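Local coordinates for DNA mismatch repair protein MutS (Thermus aquaticus, PDB 1EWQ) that binds mismatched DNA and takes part in mismatch repair, probably in the recognition step, with a weak ATPase activity, at residues K651-N656 and H685-Y690; F547-Q552 and M574-V579; D405-A410 and R496-E501. One frame throughout, in Å; residues are numbered along the deposited sequence.

How the interactions relate
Interactions 1 and 2 are neighbours, their centres 12 Å apart. They touch directly: Tyr690 OH of interaction 1 lies 2.7 Å from Asp549 O of interaction 2, a probable hydrogen bond. Interaction 3 is remote, its centre about 71 Å from each of theirs and on the opposite side of the chain's centre. All three are partly buried, and the chemistry follows the setting. Interaction 1, at two helix-to-strand turns, relies on an arginine-carbonyl bond; interaction 2, at strand ends, combines strand pairing with a histidine-carboxylate bond; interaction 3 sets an arginine between carboxylates across two antiparallel helices. Buried Ala689, Leu551 and Leu408 lie beside the polar groups of interactions 1, 2 and 3 respectively.

Interaction 1 of 3, residues K651-N656 and H685-Y690; sequences KEATEN and HERRAY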
ATOM      1  N   LYS C 651       9.008  10.860 -35.659  1.00 32.95           N
ATOM      2  CA  LYS C 651       8.075  10.225 -36.573  1.00 33.42           C
ATOM      3  C   LYS C 651       6.643  10.752 -36.464  1.00 33.30           C
ATOM      4  O   LYS C 651       5.874  10.664 -37.417  1.00 33.39           O
ATOM      5  CB  LYS C 651       8.110   8.712 -36.354  1.00 34.37           C
ATOM      6  CG  LYS C 651       9.462   8.103 -36.710  1.00 35.68           C
ATOM      7  CD  LYS C 651       9.561   6.628 -36.344  1.00 36.64           C
ATOM      8  CE  LYS C 651      11.004   6.133 -36.512  1.00 37.04           C
ATOM      9  NZ  LYS C 651      11.214   4.776 -35.917  1.00 37.23           N
ATOM     10  N   GLU C 652       6.281  11.306 -35.315  1.00 33.00           N
ATOM     11  CA  GLU C 652       4.931  11.828 -35.144  1.00 32.53           C
ATOM     12  C   GLU C 652       4.864  13.352 -35.213  1.00 31.58           C
ATOM     13  O   GLU C 652       3.831  13.900 -35.577  1.00 31.48           O
ATOM     14  CB  GLU C 652       4.328  11.320 -33.824  1.00 33.64           C
ATOM     15  CG  GLU C 652       4.996  11.818 -32.535  1.00 35.81           C
ATOM     16  CD  GLU C 652       4.630  10.971 -31.298  1.00 37.07           C
ATOM     17  OE1 GLU C 652       3.675  10.159 -31.371  1.00 37.39           O
ATOM     18  OE2 GLU C 652       5.299  11.125 -30.249  1.00 37.70           O
ATOM     19  N   ALA C 653       5.969  14.027 -34.895  1.00 30.94           N
ATOM     20  CA  ALA C 653       6.026  15.493 -34.898  1.00 30.41           C
ATOM     21  C   ALA C 653       5.788  16.153 -36.251  1.00 30.30           C
ATOM     22  O   ALA C 653       6.343  15.747 -37.272  1.00 30.20           O
ATOM     23  CB  ALA C 653       7.354  15.961 -34.343  1.00 30.73           C
ATOM     24  N   THR C 654       4.999  17.220 -36.225  1.00 29.93           N
ATOM     25  CA  THR C 654       4.634  17.967 -37.415  1.00 29.54           C
ATOM     26  C   THR C 654       5.024  19.446 -37.268  1.00 29.67           C
ATOM     27  O   THR C 654       5.531  19.848 -36.222  1.00 29.63           O
ATOM     28  CB  THR C 654       3.112  17.810 -37.625  1.00 29.86           C
ATOM     29  OG1 THR C 654       2.871  17.194 -38.888  1.00 30.61           O
ATOM     30  CG2 THR C 654       2.387  19.135 -37.521  1.00 29.06           C
ATOM     31  N   GLU C 655       4.810  20.249 -38.313  1.00 29.28           N
ATOM     32  CA  GLU C 655       5.131  21.676 -38.256  1.00 29.36           C
ATOM     33  C   GLU C 655       4.225  22.392 -37.257  1.00 29.01           C
ATOM     34  O   GLU C 655       4.464  23.547 -36.903  1.00 29.02           O
ATOM     35  CB  GLU C 655       4.949  22.331 -39.626  1.00 29.87           C
ATOM     36  CG  GLU C 655       3.562  22.087 -40.232  1.00 31.22           C
ATOM     37  CD  GLU C 655       3.320  22.870 -41.509  1.00 31.85           C
ATOM     38  OE1 GLU C 655       2.419  22.471 -42.275  1.00 32.49           O
ATOM     39  OE2 GLU C 655       4.016  23.885 -41.737  1.00 32.44           O
ATOM     40  N   ASN C 656       3.175  21.710 -36.815  1.00 28.26           N
ATOM     41  CA  ASN C 656       2.250  22.294 -35.857  1.00 27.59           C
ATOM     42  C   ASN C 656       2.404  21.650 -34.488  1.00 26.66           C
ATOM     43  O   ASN C 656       1.539  21.779 -33.621  1.00 26.32           O
ATOM     44  CB  ASN C 656       0.813  22.136 -36.361  1.00 28.20           C
ATOM     45  CG  ASN C 656       0.594  22.850 -37.679  1.00 29.45           C
ATOM     46  OD1 ASN C 656       1.018  23.997 -37.848  1.00 30.19           O
ATOM     47  ND2 ASN C 656      -0.060  22.183 -38.622  1.00 29.53           N
ATOM     48  N   HIS C 685      14.316  21.321 -36.697  1.00 28.41           N
ATOM     49  CA  HIS C 685      14.344  22.653 -37.291  1.00 29.37           C
ATOM     50  C   HIS C 685      13.701  22.536 -38.685  1.00 30.04           C
ATOM     51  O   HIS C 685      12.815  23.319 -39.036  1.00 29.85           O
ATOM     52  CB  HIS C 685      15.785  23.152 -37.412  1.00 29.30           C
ATOM     53  CG  HIS C 685      15.926  24.370 -38.264  1.00 29.38           C
ATOM     54  ND1 HIS C 685      15.787  25.651 -37.768  1.00 29.39           N
ATOM     55  CD2 HIS C 685      16.169  24.505 -39.588  1.00 29.17           C
ATOM     56  CE1 HIS C 685      15.943  26.519 -38.750  1.00 29.25           C
ATOM     57  NE2 HIS C 685      16.176  25.850 -39.864  1.00 29.52           N
ATOM     58  N   GLU C 686      14.147  21.546 -39.464  1.00 30.56           N
ATOM     59  CA  GLU C 686      13.603  21.291 -40.801  1.00 31.53           C
ATOM     60  C   GLU C 686      12.101  21.005 -40.691  1.00 31.33           C
ATOM     61  O   GLU C 686      11.310  21.439 -41.527  1.00 31.09           O
ATOM     62  CB  GLU C 686      14.261  20.057 -41.447  1.00 32.91           C
ATOM     63  CG  GLU C 686      15.752  20.138 -41.710  1.00 35.63           C
ATOM     64  CD  GLU C 686      16.345  18.770 -42.100  1.00 37.18           C
ATOM     65  OE1 GLU C 686      15.809  18.142 -43.048  1.00 38.24           O
ATOM     66  OE2 GLU C 686      17.341  18.328 -41.464  1.00 37.38           O
ATOM     67  N   ARG C 687      11.720  20.248 -39.665  1.00 30.69           N
ATOM     68  CA  ARG C 687      10.315  19.903 -39.455  1.00 30.44           C
ATOM     69  C   ARG C 687       9.468  21.155 -39.239  1.00 30.14           C
ATOM     70  O   ARG C 687       8.274  21.157 -39.524  1.00 30.33           O
ATOM     71  CB  ARG C 687      10.167  18.967 -38.244  1.00 30.10           C
ATOM     72  CG  ARG C 687       8.780  18.346 -38.093  1.00 29.77           C
ATOM     73  CD  ARG C 687       8.435  17.502 -39.324  1.00 29.85           C
ATOM     74  NE  ARG C 687       9.476  16.516 -39.603  1.00 29.44           N
ATOM     75  CZ  ARG C 687       9.595  15.348 -38.977  1.00 29.61           C
ATOM     76  NH1 ARG C 687       8.731  14.996 -38.033  1.00 29.12           N
ATOM     77  NH2 ARG C 687      10.594  14.533 -39.288  1.00 29.39           N
ATOM     78  N   ARG C 688      10.102  22.212 -38.743  1.00 29.70           N
ATOM     79  CA  ARG C 688       9.444  23.484 -38.460  1.00 29.69           C
ATOM     80  C   ARG C 688       8.493  23.433 -37.260  1.00 28.97           C
ATOM     81  O   ARG C 688       7.631  24.301 -37.102  1.00 28.73           O
ATOM     82  CB  ARG C 688       8.691  24.009 -39.692  1.00 30.71           C
ATOM     83  CG  ARG C 688       9.589  24.336 -40.885  1.00 32.59           C
ATOM     84  CD  ARG C 688       8.799  24.935 -42.058  1.00 34.38           C
ATOM     85  NE  ARG C 688       8.728  26.400 -42.000  1.00 35.97           N
ATOM     86  CZ  ARG C 688       7.789  27.095 -41.366  1.00 36.57           C
ATOM     87  NH1 ARG C 688       6.811  26.469 -40.722  1.00 37.40           N
ATOM     88  NH2 ARG C 688       7.829  28.424 -41.381  1.00 37.38           N
ATOM     89  N   ALA C 689       8.646  22.415 -36.418  1.00 28.15           N
ATOM     90  CA  ALA C 689       7.810  22.312 -35.226  1.00 27.25           C
ATOM     91  C   ALA C 689       8.302  23.379 -34.246  1.00 26.57           C
ATOM     92  O   ALA C 689       9.374  23.951 -34.439  1.00 26.58           O
ATOM     93  CB  ALA C 689       7.949  20.942 -34.604  1.00 27.13           C
ATOM     94  N   TYR C 690       7.505  23.675 -33.224  1.00 25.67           N
ATOM     95  CA  TYR C 690       7.913  24.643 -32.217  1.00 25.27           C
ATOM     96  C   TYR C 690       8.663  23.790 -31.199  1.00 24.91           C
ATOM     97  O   TYR C 690       8.053  23.026 -30.438  1.00 24.88           O
ATOM     98  CB  TYR C 690       6.704  25.299 -31.544  1.00 25.37           C
ATOM     99  CG  TYR C 690       5.770  26.065 -32.459  1.00 25.53           C
ATOM    100  CD1 TYR C 690       5.069  25.420 -33.473  1.00 25.71           C
ATOM    101  CD2 TYR C 690       5.536  27.432 -32.261  1.00 25.82           C
ATOM    102  CE1 TYR C 690       4.146  26.113 -34.267  1.00 26.40           C
ATOM    103  CE2 TYR C 690       4.623  28.135 -33.043  1.00 25.91           C
ATOM    104  CZ  TYR C 690       3.928  27.473 -34.042  1.00 26.66           C
ATOM    105  OH  TYR C 690       3.000  28.157 -34.803  1.00 27.86           O
TER
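The Arg687 guanidinium meets the carbonyl of Ala653 at its edge, near its own plane, whereas the Tyr690 ring turns an edge to the carbonyl of Glu655. In the first pairing NH1 of Arg687 donates to O of Ala653 over 2.6 Å, with an N-H...O angle of 146° and the donor tilted from the carbonyl plane. The arginine starts with CG anti to its backbone N (chi1 -169°); the bend at chi2 lays CD of Arg687 3.4 Å from Ala653 O, and the further bend at chi3 helps bring NH1 round to that oxygen. NH1 also donates to Leu650 O, so one nitrogen serves two carbonyls at the end of helix 638-652. In the second pairing CE1 of Tyr690 lies 3.7 Å from Glu655 O, while Phe619 meets the ring edge-to-face. The Arg688 guanidinium is approached obliquely: its NH1 stands 3.9 Å from Glu655 OE2, a long salt bridge with the two planes 89° apart. Closer in, the methyl CB of Ala689 lies 3.1 Å from Thr654 O, and CA of Glu655 makes a CA-H...O contact of 3.4 Å with Arg687 O. Arg688, with positive phi, closes helix 670-687 in a Schellman motif. Both segments thus turn from a helix into a strand, and the second ends the beta-alpha-beta crossover from strand 657-662 to its parallel neighbour 690-694, as expected of a P-loop ATPase domain.

Interaction 2 of 3, residues F547-Q552 and M574-V579; sequences FGDRLQ and MAHELV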
ATOM      1  N   PHE C 547      -5.631  33.192 -30.133  1.00 31.89           N
ATOM      2  CA  PHE C 547      -5.039  32.228 -31.052  1.00 32.95           C
ATOM      3  C   PHE C 547      -4.539  32.869 -32.340  1.00 33.81           C
ATOM      4  O   PHE C 547      -5.210  33.717 -32.920  1.00 33.79           O
ATOM      5  CB  PHE C 547      -6.053  31.122 -31.376  1.00 32.32           C
ATOM      6  CG  PHE C 547      -6.550  30.393 -30.162  1.00 31.71           C
ATOM      7  CD1 PHE C 547      -7.827  30.624 -29.671  1.00 31.63           C
ATOM      8  CD2 PHE C 547      -5.720  29.505 -29.488  1.00 31.42           C
ATOM      9  CE1 PHE C 547      -8.270  29.978 -28.518  1.00 32.00           C
ATOM     10  CE2 PHE C 547      -6.147  28.853 -28.335  1.00 31.37           C
ATOM     11  CZ  PHE C 547      -7.419  29.086 -27.847  1.00 31.73           C
ATOM     12  N   GLY C 548      -3.353  32.446 -32.769  1.00 34.88           N
ATOM     13  CA  GLY C 548      -2.732  32.953 -33.982  1.00 36.25           C
ATOM     14  C   GLY C 548      -1.643  31.966 -34.380  1.00 37.48           C
ATOM     15  O   GLY C 548      -1.679  30.816 -33.942  1.00 37.85           O
ATOM     16  N   ASP C 549      -0.677  32.368 -35.200  1.00 38.16           N
ATOM     17  CA  ASP C 549       0.375  31.420 -35.560  1.00 39.04           C
ATOM     18  C   ASP C 549       1.642  31.655 -34.753  1.00 38.83           C
ATOM     19  O   ASP C 549       2.589  30.874 -34.803  1.00 39.26           O
ATOM     20  CB  ASP C 549       0.689  31.477 -37.056  1.00 40.15           C
ATOM     21  CG  ASP C 549       1.926  30.667 -37.418  1.00 41.38           C
ATOM     22  OD1 ASP C 549       3.049  31.195 -37.229  1.00 42.04           O
ATOM     23  OD2 ASP C 549       1.779  29.502 -37.868  1.00 41.75           O
ATOM     24  N   ARG C 550       1.650  32.732 -33.989  1.00 38.56           N
ATOM     25  CA  ARG C 550       2.799  33.047 -33.166  1.00 38.22           C
ATOM     26  C   ARG C 550       2.511  32.693 -31.722  1.00 37.25           C
ATOM     27  O   ARG C 550       1.383  32.846 -31.247  1.00 36.91           O
ATOM     28  CB  ARG C 550       3.119  34.542 -33.255  1.00 39.32           C
ATOM     29  CG  ARG C 550       3.990  34.904 -34.421  1.00 41.47           C
ATOM     30  CD  ARG C 550       3.841  36.369 -34.819  1.00 42.95           C
ATOM     31  NE  ARG C 550       4.820  36.735 -35.842  1.00 44.48           N
ATOM     32  CZ  ARG C 550       5.101  36.003 -36.921  1.00 45.23           C
ATOM     33  NH1 ARG C 550       4.476  34.847 -37.139  1.00 45.44           N
ATOM     34  NH2 ARG C 550       6.023  36.428 -37.785  1.00 45.80           N
ATOM     35  N   LEU C 551       3.524  32.193 -31.030  1.00 35.95           N
ATOM     36  CA  LEU C 551       3.360  31.902 -29.625  1.00 34.77           C
ATOM     37  C   LEU C 551       3.998  33.110 -28.961  1.00 34.26           C
ATOM     38  O   LEU C 551       5.175  33.396 -29.172  1.00 33.52           O
ATOM     39  CB  LEU C 551       4.090  30.616 -29.227  1.00 34.42           C
ATOM     40  CG  LEU C 551       4.016  30.240 -27.740  1.00 34.38           C
ATOM     41  CD1 LEU C 551       4.168  28.730 -27.578  1.00 34.07           C
ATOM     42  CD2 LEU C 551       5.087  30.987 -26.959  1.00 33.63           C
ATOM     43  N   GLN C 552       3.201  33.848 -28.200  1.00 33.63           N
ATOM     44  CA  GLN C 552       3.705  35.016 -27.494  1.00 33.44           C
ATOM     45  C   GLN C 552       3.108  35.030 -26.110  1.00 32.51           C
ATOM     46  O   GLN C 552       1.939  35.376 -25.916  1.00 32.43           O
ATOM     47  CB  GLN C 552       3.362  36.305 -28.242  1.00 34.25           C
ATOM     48  CG  GLN C 552       4.043  36.394 -29.592  1.00 36.26           C
ATOM     49  CD  GLN C 552       3.846  37.735 -30.284  1.00 37.50           C
ATOM     50  OE1 GLN C 552       4.310  38.776 -29.800  1.00 38.83           O
ATOM     51  NE2 GLN C 552       3.160  37.716 -31.421  1.00 37.69           N
HETATM   52  N   MSE C 574       7.822  32.394 -29.888  1.00 32.98           N
HETATM   53  CA  MSE C 574       8.180  31.265 -30.744  1.00 33.89           C
HETATM   54  C   MSE C 574       7.314  31.206 -31.988  1.00 33.76           C
HETATM   55  O   MSE C 574       6.095  31.396 -31.922  1.00 34.09           O
HETATM   56  CB  MSE C 574       7.967  29.947 -30.007  1.00 35.32           C
HETATM   57  CG  MSE C 574       9.073  29.504 -29.106  1.00 36.95           C
HETATM   58 SE   MSE C 574       8.850  27.611 -28.879  1.00 41.30          SE
HETATM   59  CE  MSE C 574       9.652  27.026 -30.505  1.00 39.13           C
ATOM     60  N   ALA C 575       7.930  30.885 -33.117  1.00 33.16           N
ATOM     61  CA  ALA C 575       7.193  30.793 -34.369  1.00 32.59           C
ATOM     62  C   ALA C 575       7.834  29.726 -35.236  1.00 32.04           C
ATOM     63  O   ALA C 575       8.646  30.036 -36.103  1.00 32.00           O
ATOM     64  CB  ALA C 575       7.215  32.139 -35.086  1.00 32.58           C
ATOM     65  N   HIS C 576       7.471  28.469 -34.992  1.00 31.58           N
ATOM     66  CA  HIS C 576       8.034  27.355 -35.752  1.00 30.95           C
ATOM     67  C   HIS C 576       9.546  27.464 -35.666  1.00 30.52           C
ATOM     68  O   HIS C 576      10.242  27.277 -36.654  1.00 30.76           O
ATOM     69  CB  HIS C 576       7.597  27.430 -37.222  1.00 30.29           C
ATOM     70  CG  HIS C 576       6.116  27.331 -37.422  1.00 29.95           C
ATOM     71  ND1 HIS C 576       5.437  26.130 -37.407  1.00 29.46           N
ATOM     72  CD2 HIS C 576       5.180  28.289 -37.626  1.00 29.51           C
ATOM     73  CE1 HIS C 576       4.149  26.354 -37.592  1.00 29.16           C
ATOM     74  NE2 HIS C 576       3.966  27.655 -37.726  1.00 29.14           N
ATOM     75  N   GLU C 577      10.043  27.774 -34.475  1.00 30.34           N
ATOM     76  CA  GLU C 577      11.475  27.934 -34.240  1.00 30.34           C
ATOM     77  C   GLU C 577      12.106  26.843 -33.367  1.00 29.83           C
ATOM     78  O   GLU C 577      11.418  26.165 -32.600  1.00 29.83           O
ATOM     79  CB  GLU C 577      11.732  29.300 -33.589  1.00 30.85           C
ATOM     80  CG  GLU C 577      11.451  30.487 -34.505  1.00 32.05           C
ATOM     81  CD  GLU C 577      11.391  31.818 -33.765  1.00 32.51           C
ATOM     82  OE1 GLU C 577      10.474  32.001 -32.934  1.00 32.58           O
ATOM     83  OE2 GLU C 577      12.262  32.681 -34.022  1.00 32.91           O
ATOM     84  N   LEU C 578      13.419  26.675 -33.511  1.00 29.10           N
ATOM     85  CA  LEU C 578      14.190  25.723 -32.718  1.00 28.73           C
ATOM     86  C   LEU C 578      14.774  26.599 -31.613  1.00 28.86           C
ATOM     87  O   LEU C 578      15.716  27.357 -31.849  1.00 28.58           O
ATOM     88  CB  LEU C 578      15.326  25.135 -33.551  1.00 28.74           C
ATOM     89  CG  LEU C 578      16.128  23.940 -33.032  1.00 28.78           C
ATOM     90  CD1 LEU C 578      17.572  24.145 -33.430  1.00 28.55           C
ATOM     91  CD2 LEU C 578      16.020  23.789 -31.536  1.00 28.65           C
ATOM     92  N   VAL C 579      14.207  26.508 -30.415  1.00 28.76           N
ATOM     93  CA  VAL C 579      14.652  27.326 -29.293  1.00 28.75           C
ATOM     94  C   VAL C 579      15.548  26.565 -28.332  1.00 28.63           C
ATOM     95  O   VAL C 579      15.087  25.691 -27.607  1.00 28.70           O
ATOM     96  CB  VAL C 579      13.434  27.871 -28.502  1.00 28.70           C
ATOM     97  CG1 VAL C 579      13.897  28.642 -27.287  1.00 28.84           C
ATOM     98  CG2 VAL C 579      12.585  28.753 -29.399  1.00 29.10           C
TER
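An antiparallel bridge, extended by a histidine-carboxylate hydrogen bond, joins the start of strand 551-556 to the end of strand 570-574. Leu551 and Met574, deposited as selenomethionine, form a hydrogen-bonded pair: Leu551 N donates to Met574 O over 2.8 Å, at an N-H...O angle of 165°, and Met574 N returns a bond to Leu551 O over 2.9 Å. Their side chains leave on the same face of the sheet, where the two CB atoms, of Leu551 and Met574, lie 4.0 Å apart. Past the bridge, NE2 of His576 donates to OD2 of Asp549 at 2.9 Å. The oxygen sits almost in the imidazole plane and is met on its syn side, with carboxylate and ring planes 28° apart. A chi1 of 171° swings the Asp549 carboxylate away from its own amide nitrogen and across to the ring. The other ring nitrogen, ND1, donates to Arg688 O, so both nitrogens of this buried histidine are engaged and its rotation is fixed. Leu551 also packs on Pro617 and Phe619, while Met574 reaches Tyr690 and Leu692 of strand 690-694; the contact therefore lies where the sheet containing strands 551-556 and 570-574 passes into strand 578-582 of the ATPase sheet.

Interaction 3 of 3, residues D405-A410 and R496-E501; sequences DPDLDA and RRREEE
A salt bridge at a capped helix start joins two long helices of MutS domain III, 406-433 and 479-511, which lead into and out of the four-stranded antiparallel sheet 439-477. The short segments here run nearly antiparallel, at 155°, with axes 9.4 Å apart at closest approach. The nearest atom of the contact is about 9 Å from the bound DNA. Arg498 reaches across from helix 479-511: its NH1 lies 2.6 Å from Asp405 OD2, which sits at the guanidinium edge, near its plane. Asp405 is also the N-cap of helix 406-433, its carboxylate accepting from Leu408 N, though the place of OD1 is less certain. The path of the arginine explains the reach, since its chain leaves the helix pointing away from the backbone N (chi1 163°) and then bends at chi2 and chi3. The aliphatic part is packed on the way, CG of Arg498 3.5 Å from Leu408 CB and CD of Arg498 3.2 Å from Asp407 CB. On its own helix, Arg498 NH2 donates to Glu501 OE1 over 2.9 Å, from above the carboxylate plane, and also pairs with Glu505. With a leucine in its place, the capping carboxylate of Asp405 would probably lose its cross-helix charge partner, and Glu501 and Glu505 the cation they share. Beside the salt bridge, Leu408 packs on Ile495 of helix 479-511 and on Ile400 in the loop before helix 406-433.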
ATOM      1  N   ASP C 405     -50.982   6.744  -0.837  1.00 40.24           N
ATOM      2  CA  ASP C 405     -51.643   5.571  -1.395  1.00 39.66           C
ATOM      3  C   ASP C 405     -52.708   5.051  -0.432  1.00 39.66           C
ATOM      4  O   ASP C 405     -52.390   4.570   0.653  1.00 39.43           O
ATOM      5  CB  ASP C 405     -50.608   4.489  -1.676  1.00 39.10           C
ATOM      6  CG  ASP C 405     -51.217   3.236  -2.264  1.00 38.91           C
ATOM      7  OD1 ASP C 405     -51.287   2.219  -1.546  1.00 38.22           O
ATOM      8  OD2 ASP C 405     -51.627   3.270  -3.444  1.00 38.17           O
ATOM      9  N   PRO C 406     -53.990   5.129  -0.831  1.00 39.71           N
ATOM     10  CA  PRO C 406     -55.117   4.674  -0.003  1.00 39.31           C
ATOM     11  C   PRO C 406     -55.022   3.242   0.515  1.00 39.36           C
ATOM     12  O   PRO C 406     -55.344   2.979   1.672  1.00 39.43           O
ATOM     13  CB  PRO C 406     -56.332   4.913  -0.904  1.00 39.71           C
ATOM     14  CG  PRO C 406     -55.762   4.829  -2.292  1.00 40.01           C
ATOM     15  CD  PRO C 406     -54.445   5.543  -2.171  1.00 39.59           C
ATOM     16  N   ASP C 407     -54.582   2.318  -0.333  1.00 39.42           N
ATOM     17  CA  ASP C 407     -54.429   0.917   0.062  1.00 39.35           C
ATOM     18  C   ASP C 407     -53.503   0.877   1.284  1.00 39.72           C
ATOM     19  O   ASP C 407     -53.833   0.271   2.314  1.00 39.52           O
ATOM     20  CB  ASP C 407     -53.805   0.121  -1.092  1.00 39.27           C
ATOM     21  CG  ASP C 407     -53.854  -1.393  -0.875  1.00 39.29           C
ATOM     22  OD1 ASP C 407     -53.624  -1.851   0.268  1.00 39.13           O
ATOM     23  OD2 ASP C 407     -54.108  -2.126  -1.861  1.00 38.66           O
ATOM     24  N   LEU C 408     -52.353   1.541   1.159  1.00 39.90           N
ATOM     25  CA  LEU C 408     -51.348   1.619   2.224  1.00 40.27           C
ATOM     26  C   LEU C 408     -51.868   2.314   3.486  1.00 40.57           C
ATOM     27  O   LEU C 408     -51.654   1.833   4.602  1.00 40.30           O
ATOM     28  CB  LEU C 408     -50.096   2.348   1.710  1.00 40.17           C
ATOM     29  CG  LEU C 408     -48.918   2.597   2.664  1.00 40.38           C
ATOM     30  CD1 LEU C 408     -48.435   1.284   3.278  1.00 40.04           C
ATOM     31  CD2 LEU C 408     -47.783   3.272   1.887  1.00 40.01           C
ATOM     32  N   ASP C 409     -52.546   3.444   3.316  1.00 40.99           N
ATOM     33  CA  ASP C 409     -53.083   4.165   4.467  1.00 41.58           C
ATOM     34  C   ASP C 409     -54.138   3.333   5.200  1.00 41.62           C
ATOM     35  O   ASP C 409     -54.222   3.362   6.427  1.00 41.43           O
ATOM     36  CB  ASP C 409     -53.676   5.498   4.021  1.00 41.75           C
ATOM     37  CG  ASP C 409     -52.611   6.476   3.582  1.00 41.91           C
ATOM     38  OD1 ASP C 409     -51.695   6.746   4.379  1.00 42.84           O
ATOM     39  OD2 ASP C 409     -52.679   6.974   2.448  1.00 42.16           O
ATOM     40  N   ALA C 410     -54.941   2.591   4.446  1.00 41.72           N
ATOM     41  CA  ALA C 410     -55.957   1.747   5.056  1.00 42.14           C
ATOM     42  C   ALA C 410     -55.204   0.729   5.905  1.00 42.38           C
ATOM     43  O   ALA C 410     -55.583   0.449   7.040  1.00 42.29           O
ATOM     44  CB  ALA C 410     -56.777   1.029   3.977  1.00 41.90           C
ATOM     45  N   ARG C 496     -45.695  -4.117   4.069  1.00 43.66           N
ATOM     46  CA  ARG C 496     -44.418  -4.218   3.364  1.00 44.22           C
ATOM     47  C   ARG C 496     -44.666  -4.420   1.873  1.00 44.22           C
ATOM     48  O   ARG C 496     -43.969  -3.845   1.043  1.00 44.07           O
ATOM     49  CB  ARG C 496     -43.571  -5.381   3.886  1.00 44.47           C
ATOM     50  CG  ARG C 496     -42.973  -5.171   5.262  1.00 45.24           C
ATOM     51  CD  ARG C 496     -42.020  -6.310   5.612  1.00 45.83           C
ATOM     52  NE  ARG C 496     -42.202  -6.770   6.986  1.00 46.57           N
ATOM     53  CZ  ARG C 496     -43.176  -7.584   7.385  1.00 46.53           C
ATOM     54  NH1 ARG C 496     -44.062  -8.043   6.516  1.00 46.83           N
ATOM     55  NH2 ARG C 496     -43.264  -7.933   8.658  1.00 46.34           N
ATOM     56  N   ARG C 497     -45.661  -5.240   1.543  1.00 44.39           N
ATOM     57  CA  ARG C 497     -45.997  -5.509   0.149  1.00 44.35           C
ATOM     58  C   ARG C 497     -46.439  -4.254  -0.584  1.00 43.89           C
ATOM     59  O   ARG C 497     -45.779  -3.808  -1.522  1.00 43.93           O
ATOM     60  CB  ARG C 497     -47.115  -6.550   0.029  1.00 45.07           C
ATOM     61  CG  ARG C 497     -47.463  -6.818  -1.434  1.00 46.20           C
ATOM     62  CD  ARG C 497     -48.555  -7.842  -1.653  1.00 47.27           C
ATOM     63  NE  ARG C 497     -48.621  -8.193  -3.072  1.00 48.50           N
ATOM     64  CZ  ARG C 497     -49.462  -9.080  -3.598  1.00 49.21           C
ATOM     65  NH1 ARG C 497     -50.328  -9.716  -2.820  1.00 49.32           N
ATOM     66  NH2 ARG C 497     -49.426  -9.348  -4.901  1.00 49.35           N
ATOM     67  N   ARG C 498     -47.569  -3.701  -0.159  1.00 43.19           N
ATOM     68  CA  ARG C 498     -48.117  -2.495  -0.770  1.00 42.58           C
ATOM     69  C   ARG C 498     -47.087  -1.375  -0.865  1.00 41.91           C
ATOM     70  O   ARG C 498     -47.003  -0.691  -1.882  1.00 41.58           O
ATOM     71  CB  ARG C 498     -49.330  -2.006   0.028  1.00 42.62           C
ATOM     72  CG  ARG C 498     -49.747  -0.560  -0.253  1.00 42.61           C
ATOM     73  CD  ARG C 498     -50.646  -0.414  -1.483  1.00 42.61           C
ATOM     74  NE  ARG C 498     -50.054  -0.909  -2.720  1.00 42.22           N
ATOM     75  CZ  ARG C 498     -50.186  -0.312  -3.901  1.00 41.93           C
ATOM     76  NH1 ARG C 498     -50.884   0.805  -4.012  1.00 41.23           N
ATOM     77  NH2 ARG C 498     -49.622  -0.837  -4.977  1.00 42.13           N
ATOM     78  N   GLU C 499     -46.305  -1.189   0.191  1.00 41.44           N
ATOM     79  CA  GLU C 499     -45.311  -0.124   0.184  1.00 40.96           C
ATOM     80  C   GLU C 499     -44.217  -0.360  -0.857  1.00 40.79           C
ATOM     81  O   GLU C 499     -43.722   0.589  -1.454  1.00 40.51           O
ATOM     82  CB  GLU C 499     -44.706   0.056   1.577  1.00 40.84           C
ATOM     83  CG  GLU C 499     -43.833   1.298   1.687  1.00 40.60           C
ATOM     84  CD  GLU C 499     -43.614   1.731   3.122  1.00 40.46           C
ATOM     85  OE1 GLU C 499     -43.387   0.845   3.978  1.00 40.11           O
ATOM     86  OE2 GLU C 499     -43.655   2.953   3.388  1.00 40.03           O
ATOM     87  N   GLU C 500     -43.837  -1.614  -1.080  1.00 40.87           N
ATOM     88  CA  GLU C 500     -42.831  -1.892  -2.093  1.00 41.19           C
ATOM     89  C   GLU C 500     -43.468  -1.649  -3.462  1.00 40.82           C
ATOM     90  O   GLU C 500     -42.819  -1.136  -4.376  1.00 40.54           O
ATOM     91  CB  GLU C 500     -42.336  -3.337  -2.020  1.00 42.21           C
ATOM     92  CG  GLU C 500     -41.114  -3.573  -2.909  1.00 44.14           C
ATOM     93  CD  GLU C 500     -40.645  -5.015  -2.921  1.00 45.12           C
ATOM     94  OE1 GLU C 500     -41.225  -5.825  -3.680  1.00 45.92           O
ATOM     95  OE2 GLU C 500     -39.696  -5.343  -2.171  1.00 45.71           O
ATOM     96  N   GLU C 501     -44.744  -2.020  -3.601  1.00 40.13           N
ATOM     97  CA  GLU C 501     -45.455  -1.822  -4.863  1.00 39.65           C
ATOM     98  C   GLU C 501     -45.503  -0.326  -5.190  1.00 38.85           C
ATOM     99  O   GLU C 501     -45.285   0.073  -6.330  1.00 38.78           O
ATOM    100  CB  GLU C 501     -46.894  -2.369  -4.789  1.00 39.98           C
ATOM    101  CG  GLU C 501     -47.013  -3.839  -4.383  1.00 40.67           C
ATOM    102  CD  GLU C 501     -48.458  -4.356  -4.396  1.00 40.69           C
ATOM    103  OE1 GLU C 501     -49.380  -3.609  -4.002  1.00 40.52           O
ATOM    104  OE2 GLU C 501     -48.669  -5.521  -4.789  1.00 40.91           O
TER